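Local coordinates for protein HNH endonuclease (Geobacter metallireducens, PDB 4H9D) that is a manganese-dependent nicking endonuclease of the HNH family that probably cuts one strand of duplex DNA, and holds a zinc ion on four cysteines, at residues W28-C41 / R66-K80. Residues are numbered along the deposited sequence; the frame is centred on the assembly and turned at random.
With ZN (zinc ion), chain D.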
loop_
_atom_site.group_PDB
_atom_site.type_symbol
_atom_site.label_atom_id
_atom_site.label_comp_id
_atom_site.label_asym_id
_atom_site.label_seq_id
_atom_site.Cartn_x
_atom_site.Cartn_y
_atom_site.Cartn_z
ATOM N N TRP A 28 15.464 -13.092 -27.540
ATOM C CA TRP A 28 15.319 -11.639 -27.611
ATOM C C TRP A 28 15.351 -10.970 -26.245
ATOM O O TRP A 28 15.992 -9.934 -26.072
ATOM C CB TRP A 28 13.996 -11.278 -28.323
ATOM C CG TRP A 28 13.647 -9.822 -28.249
ATOM C CD1 TRP A 28 14.175 -8.824 -29.004
ATOM C CD2 TRP A 28 12.794 -9.191 -27.284
ATOM N NE1 TRP A 28 13.717 -7.602 -28.567
ATOM C CE2 TRP A 28 12.866 -7.798 -27.511
ATOM C CE3 TRP A 28 11.978 -9.664 -26.250
ATOM C CZ2 TRP A 28 12.153 -6.866 -26.734
ATOM C CZ3 TRP A 28 11.269 -8.744 -25.481
ATOM C CH2 TRP A 28 11.363 -7.359 -25.728
ATOM N N TRP A 29 14.648 -11.550 -25.276
ATOM C CA TRP A 29 14.620 -10.971 -23.935
ATOM C C TRP A 29 15.935 -11.197 -23.220
ATOM O O TRP A 29 16.469 -10.289 -22.590
ATOM C CB TRP A 29 13.502 -11.574 -23.095
ATOM C CG TRP A 29 13.421 -10.933 -21.747
ATOM C CD1 TRP A 29 13.652 -11.521 -20.537
ATOM C CD2 TRP A 29 13.060 -9.571 -21.471
ATOM N NE1 TRP A 29 13.454 -10.611 -19.519
ATOM C CE2 TRP A 29 13.085 -9.407 -20.065
ATOM C CE3 TRP A 29 12.717 -8.474 -22.276
ATOM C CZ2 TRP A 29 12.775 -8.187 -19.444
ATOM C CZ3 TRP A 29 12.414 -7.264 -21.662
ATOM C CH2 TRP A 29 12.443 -7.131 -20.255
ATOM N N LYS A 30 16.428 -12.427 -23.290
ATOM C CA LYS A 30 17.702 -12.792 -22.689
ATOM C C LYS A 30 18.754 -11.813 -23.186
ATOM O O LYS A 30 19.618 -11.366 -22.429
ATOM C CB LYS A 30 18.099 -14.204 -23.114
ATOM C CG LYS A 30 17.568 -15.316 -22.235
ATOM C CD LYS A 30 16.074 -15.404 -22.225
ATOM C CE LYS A 30 15.663 -16.762 -21.698
ATOM N NZ LYS A 30 16.348 -17.837 -22.485
ATOM N N ASN A 31 18.684 -11.480 -24.471
ATOM C CA ASN A 31 19.641 -10.541 -25.018
ATOM C C ASN A 31 19.492 -9.179 -24.367
ATOM O O ASN A 31 20.479 -8.589 -23.907
ATOM C CB ASN A 31 19.471 -10.394 -26.526
ATOM C CG ASN A 31 20.608 -11.017 -27.287
ATOM O OD1 ASN A 31 20.704 -12.246 -27.379
ATOM N ND2 ASN A 31 21.503 -10.179 -27.820
ATOM N N ARG A 32 18.257 -8.685 -24.328
ATOM C CA ARG A 32 17.984 -7.388 -23.743
ATOM C C ARG A 32 18.495 -7.241 -22.300
ATOM O O ARG A 32 19.157 -6.243 -21.983
ATOM C CB ARG A 32 16.490 -7.088 -23.797
ATOM C CG ARG A 32 16.162 -5.678 -23.389
ATOM C CD ARG A 32 15.897 -4.852 -24.598
ATOM N NE ARG A 32 14.484 -4.898 -24.912
ATOM C CZ ARG A 32 13.593 -4.004 -24.492
ATOM N NH1 ARG A 32 13.971 -2.978 -23.741
ATOM N NH2 ARG A 32 12.313 -4.147 -24.824
ATOM N N ILE A 33 18.207 -8.201 -21.416
ATOM C CA ILE A 33 18.702 -8.046 -20.047
ATOM C C ILE A 33 20.192 -8.336 -19.958
ATOM O O ILE A 33 20.856 -7.932 -19.007
ATOM C CB ILE A 33 17.957 -8.935 -19.029
ATOM C CG1 ILE A 33 17.893 -10.371 -19.508
ATOM C CG2 ILE A 33 16.568 -8.408 -18.799
ATOM C CD1 ILE A 33 17.192 -11.251 -18.507
ATOM N N ALA A 34 20.716 -9.038 -20.958
ATOM C CA ALA A 34 22.144 -9.357 -21.010
ATOM C C ALA A 34 22.899 -8.042 -21.035
ATOM O O ALA A 34 23.978 -7.928 -20.459
ATOM C CB ALA A 34 22.472 -10.159 -22.269
ATOM N N ARG A 35 22.320 -7.049 -21.707
ATOM C CA ARG A 35 22.921 -5.726 -21.806
ATOM C C ARG A 35 22.969 -5.078 -20.425
ATOM O O ARG A 35 23.759 -4.180 -20.183
ATOM C CB ARG A 35 22.115 -4.874 -22.787
ATOM C CG ARG A 35 22.008 -5.526 -24.153
ATOM C CD ARG A 35 21.084 -4.767 -25.080
ATOM N NE ARG A 35 20.992 -5.426 -26.378
ATOM C CZ ARG A 35 20.040 -5.195 -27.281
ATOM N NH1 ARG A 35 19.078 -4.312 -27.035
ATOM N NH2 ARG A 35 20.054 -5.846 -28.439
ATOM N N GLY A 36 22.113 -5.551 -19.527
ATOM C CA GLY A 36 22.078 -5.051 -18.162
ATOM C C GLY A 36 21.725 -3.597 -17.914
ATOM O O GLY A 36 22.128 -3.024 -16.901
ATOM N N ILE A 37 20.970 -2.990 -18.822
ATOM C CA ILE A 37 20.579 -1.589 -18.656
ATOM C C ILE A 37 19.140 -1.479 -18.165
ATOM O O ILE A 37 18.242 -2.059 -18.759
ATOM C CB ILE A 37 20.701 -0.823 -19.979
ATOM C CG1 ILE A 37 22.173 -0.745 -20.399
ATOM C CG2 ILE A 37 20.108 0.570 -19.826
ATOM C CD1 ILE A 37 23.084 -0.088 -19.371
ATOM N N CYS A 38 18.929 -0.765 -17.064
ATOM C CA CYS A 38 17.581 -0.580 -16.529
ATOM C C CYS A 38 16.901 0.515 -17.343
ATOM O O CYS A 38 17.420 1.623 -17.471
ATOM C CB CYS A 38 17.643 -0.162 -15.071
ATOM S SG CYS A 38 16.052 0.356 -14.441
ATOM N N HIS A 39 15.735 0.213 -17.887
ATOM C CA HIS A 39 15.035 1.168 -18.734
ATOM C C HIS A 39 14.654 2.492 -18.094
ATOM O O HIS A 39 14.624 3.522 -18.779
ATOM C CB HIS A 39 13.790 0.525 -19.321
ATOM C CG HIS A 39 13.075 1.403 -20.288
ATOM N ND1 HIS A 39 11.893 2.044 -19.979
ATOM C CD2 HIS A 39 13.390 1.779 -21.550
ATOM C CE1 HIS A 39 11.511 2.780 -21.010
ATOM N NE2 HIS A 39 12.402 2.636 -21.976
ATOM N N TYR A 40 14.375 2.470 -16.791
ATOM C CA TYR A 40 13.976 3.681 -16.089
ATOM C C TYR A 40 15.152 4.532 -15.647
ATOM O O TYR A 40 15.245 5.698 -16.028
ATOM C CB TYR A 40 13.079 3.320 -14.901
ATOM C CG TYR A 40 11.795 2.663 -15.357
ATOM C CD1 TYR A 40 10.879 3.371 -16.161
ATOM C CD2 TYR A 40 11.526 1.313 -15.075
ATOM C CE1 TYR A 40 9.736 2.755 -16.680
ATOM C CE2 TYR A 40 10.379 0.679 -15.592
ATOM C CZ TYR A 40 9.496 1.415 -16.393
ATOM O OH TYR A 40 8.377 0.823 -16.919
ATOM N N CYS A 41 16.068 3.969 -14.864
ATOM C CA CYS A 41 17.205 4.773 -14.418
ATOM C C CYS A 41 18.456 4.727 -15.301
ATOM O O CYS A 41 19.375 5.503 -15.096
ATOM C CB CYS A 41 17.565 4.429 -12.971
ATOM S SG CYS A 41 18.101 2.743 -12.684
ATOM N N ARG A 66 7.145 -6.826 -27.271
ATOM C CA ARG A 66 8.442 -6.157 -27.223
ATOM C C ARG A 66 8.304 -4.664 -26.988
ATOM O O ARG A 66 9.108 -4.060 -26.260
ATOM C CB ARG A 66 9.213 -6.398 -28.517
ATOM C CG ARG A 66 9.680 -7.825 -28.695
ATOM C CD ARG A 66 10.489 -7.964 -29.958
ATOM N NE ARG A 66 9.662 -7.872 -31.155
ATOM C CZ ARG A 66 10.135 -8.002 -32.390
ATOM N NH1 ARG A 66 11.429 -8.224 -32.577
ATOM N NH2 ARG A 66 9.319 -7.928 -33.436
ATOM N N GLY A 67 7.276 -4.072 -27.593
ATOM C CA GLY A 67 7.048 -2.643 -27.446
ATOM C C GLY A 67 6.650 -2.165 -26.052
ATOM O O GLY A 67 7.147 -1.145 -25.568
ATOM N N ASN A 68 5.762 -2.902 -25.398
ATOM C CA ASN A 68 5.286 -2.527 -24.076
ATOM C C ASN A 68 6.091 -3.197 -22.947
ATOM O O ASN A 68 5.917 -2.906 -21.766
ATOM C CB ASN A 68 3.792 -2.877 -23.988
ATOM C CG ASN A 68 3.153 -2.396 -22.720
ATOM O OD1 ASN A 68 3.351 -1.249 -22.303
ATOM N ND2 ASN A 68 2.364 -3.265 -22.092
ATOM N N VAL A 69 6.979 -4.096 -23.323
ATOM C CA VAL A 69 7.799 -4.787 -22.346
ATOM C C VAL A 69 9.145 -4.079 -22.271
ATOM O O VAL A 69 9.649 -3.574 -23.277
ATOM C CB VAL A 69 7.941 -6.273 -22.734
ATOM C CG1 VAL A 69 9.266 -6.813 -22.306
ATOM C CG2 VAL A 69 6.818 -7.065 -22.078
ATOM N N VAL A 70 9.716 -4.044 -21.073
ATOM C CA VAL A 70 10.969 -3.347 -20.837
ATOM C C VAL A 70 11.686 -3.907 -19.587
ATOM O O VAL A 70 11.030 -4.363 -18.638
ATOM C CB VAL A 70 10.647 -1.864 -20.646
ATOM C CG1 VAL A 70 10.758 -1.478 -19.193
ATOM C CG2 VAL A 70 11.525 -1.035 -21.512
ATOM N N PRO A 71 13.038 -3.873 -19.560
ATOM C CA PRO A 71 13.815 -4.383 -18.415
ATOM C C PRO A 71 13.893 -3.349 -17.306
ATOM O O PRO A 71 14.160 -2.187 -17.576
ATOM C CB PRO A 71 15.213 -4.635 -18.999
ATOM C CG PRO A 71 15.094 -4.324 -20.495
ATOM C CD PRO A 71 13.942 -3.360 -20.597
ATOM N N ALA A 72 13.675 -3.757 -16.063
ATOM C CA ALA A 72 13.754 -2.805 -14.963
ATOM C C ALA A 72 14.409 -3.427 -13.734
ATOM O O ALA A 72 14.281 -4.628 -13.494
ATOM C CB ALA A 72 12.371 -2.298 -14.618
ATOM N N CYS A 73 15.120 -2.603 -12.964
ATOM C CA CYS A 73 15.789 -3.057 -11.741
ATOM C C CYS A 73 14.783 -3.074 -10.591
ATOM O O CYS A 73 13.736 -2.427 -10.653
ATOM C CB CYS A 73 16.953 -2.132 -11.383
ATOM S SG CYS A 73 16.467 -0.540 -10.638
ATOM N N LYS A 74 15.106 -3.818 -9.540
ATOM C CA LYS A 74 14.240 -3.948 -8.372
ATOM C C LYS A 74 13.563 -2.641 -7.927
ATOM O O LYS A 74 12.334 -2.527 -7.939
ATOM C CB LYS A 74 15.064 -4.555 -7.227
ATOM C CG LYS A 74 14.372 -4.665 -5.876
ATOM C CD LYS A 74 15.213 -5.500 -4.912
ATOM C CE LYS A 74 16.658 -5.000 -4.827
ATOM N NZ LYS A 74 17.526 -5.876 -3.981
ATOM N N GLU A 75 14.381 -1.659 -7.554
ATOM C CA GLU A 75 13.923 -0.355 -7.074
ATOM C C GLU A 75 12.964 0.392 -8.005
ATOM O O GLU A 75 11.904 0.862 -7.579
ATOM C CB GLU A 75 15.141 0.513 -6.781
ATOM C CG GLU A 75 14.842 1.847 -6.140
ATOM C CD GLU A 75 16.110 2.622 -5.829
ATOM O OE1 GLU A 75 16.956 2.090 -5.079
ATOM O OE2 GLU A 75 16.265 3.758 -6.335
ATOM N N CYS A 76 13.345 0.514 -9.272
ATOM C CA CYS A 76 12.518 1.204 -10.256
ATOM C C CYS A 76 11.199 0.482 -10.492
ATOM O O CYS A 76 10.144 1.112 -10.609
ATOM C CB CYS A 76 13.255 1.332 -11.598
ATOM S SG CYS A 76 14.319 2.789 -11.764
ATOM N N ASN A 77 11.252 -0.841 -10.565
ATOM C CA ASN A 77 10.039 -1.596 -10.824
ATOM C C ASN A 77 8.939 -1.376 -9.794
ATOM O O ASN A 77 7.763 -1.294 -10.164
ATOM C CB ASN A 77 10.346 -3.084 -10.933
ATOM C CG ASN A 77 9.123 -3.890 -11.273
ATOM O OD1 ASN A 77 8.440 -3.617 -12.265
ATOM N ND2 ASN A 77 8.826 -4.885 -10.449
ATOM N N ASN A 78 9.309 -1.287 -8.512
ATOM C CA ASN A 78 8.333 -1.077 -7.436
ATOM C C ASN A 78 7.899 0.375 -7.352
ATOM O O ASN A 78 6.708 0.680 -7.391
ATOM C CB ASN A 78 8.928 -1.484 -6.095
ATOM C CG ASN A 78 9.392 -2.918 -6.089
ATOM O OD1 ASN A 78 8.590 -3.841 -6.244
ATOM N ND2 ASN A 78 10.695 -3.119 -5.924
ATOM N N ARG A 79 8.883 1.263 -7.222
ATOM C CA ARG A 79 8.635 2.688 -7.134
ATOM C C ARG A 79 7.701 3.179 -8.224
ATOM O O ARG A 79 6.963 4.138 -8.022
ATOM C CB ARG A 79 9.951 3.456 -7.216
ATOM C CG ARG A 79 10.679 3.567 -5.900
ATOM C CD ARG A 79 12.138 3.949 -6.100
ATOM N NE ARG A 79 12.826 4.174 -4.831
ATOM C CZ ARG A 79 12.651 5.254 -4.073
ATOM N NH1 ARG A 79 11.810 6.209 -4.460
ATOM N NH2 ARG A 79 13.305 5.379 -2.923
ATOM N N LYS A 80 7.729 2.536 -9.381
ATOM C CA LYS A 80 6.865 2.962 -10.460
ATOM C C LYS A 80 5.436 2.554 -10.117
ATOM O O LYS A 80 4.480 3.075 -10.686
ATOM C CB LYS A 80 7.307 2.331 -11.789
ATOM C CG LYS A 80 6.539 2.858 -12.998
ATOM C CD LYS A 80 6.959 2.206 -14.303
ATOM C CE LYS A 80 6.122 2.730 -15.472
ATOM N NZ LYS A 80 6.172 4.230 -15.580
HETATM ZN ZN ZN D . 16.308 1.321 -12.354
#
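Cys38 and Cys41 from one segment and Cys73 and Cys76 from the other bind a single zinc ion through their sulfurs, two CxxC pairs that tie 28-41 to the strand-to-helix junction of 66-80. The Cys38 sulfur, 2.3 Å from zinc as SG, also accepts a hydrogen bond from Cys73 N (3.4 Å to SG) across the contact and, weakly, from the amides of Tyr40 and Cys41. Cys73 does the like within its own segment: at the N-cap of helix 74-82 it accepts from Cys76 N.

Next to the metal, His39 N donates to Pro71 O at 2.9 Å in a nearly straight bond (165°). The Tyr40 ring meets Ala72 CB at its edge, and the Lys80 chain runs across its hydroxyl end. Tyr40 OH forms a hydrogen bond with Asp53 OD2 of strand 50-54.

Farther from zinc, Pro71 packs against Trp29, Arg32 and Ile33. The Arg32 chain, bent at chi2 (102°) and chi3, brings NH2 to Val69 O (3.1 Å), above the carbonyl plane rather than on a lone pair. Trp29 CH2 meets Val70 C at the ring edge. Beyond it, Arg66 lays CG over one face of Trp28, 3.3 Å from the six-membered ring centroid, a CH-pi contact with the guanidinium plane steeply turned from the ring; Trp28 CH2 meets Val69 CG1 at the ring edge (4.1 Å). An alanine in place of Trp28 is likely to leave Arg66's aliphatic part without its aromatic face and take one neighbour from Val69 CG1.

The 28-34 part of helix 27-34 crosses strand 69-73 at -38°, axes 8.9 Å apart at closest approach. Strands 50-54 and 69-73, antiparallel, then helix 74-82 are consistent with the beta-beta-alpha-metal core of HNH endonucleases; Leu23 of helix 10-24 touches Trp28 and Val69, and Trp88 of helix 85-92 packs edge-to-face with Tyr40.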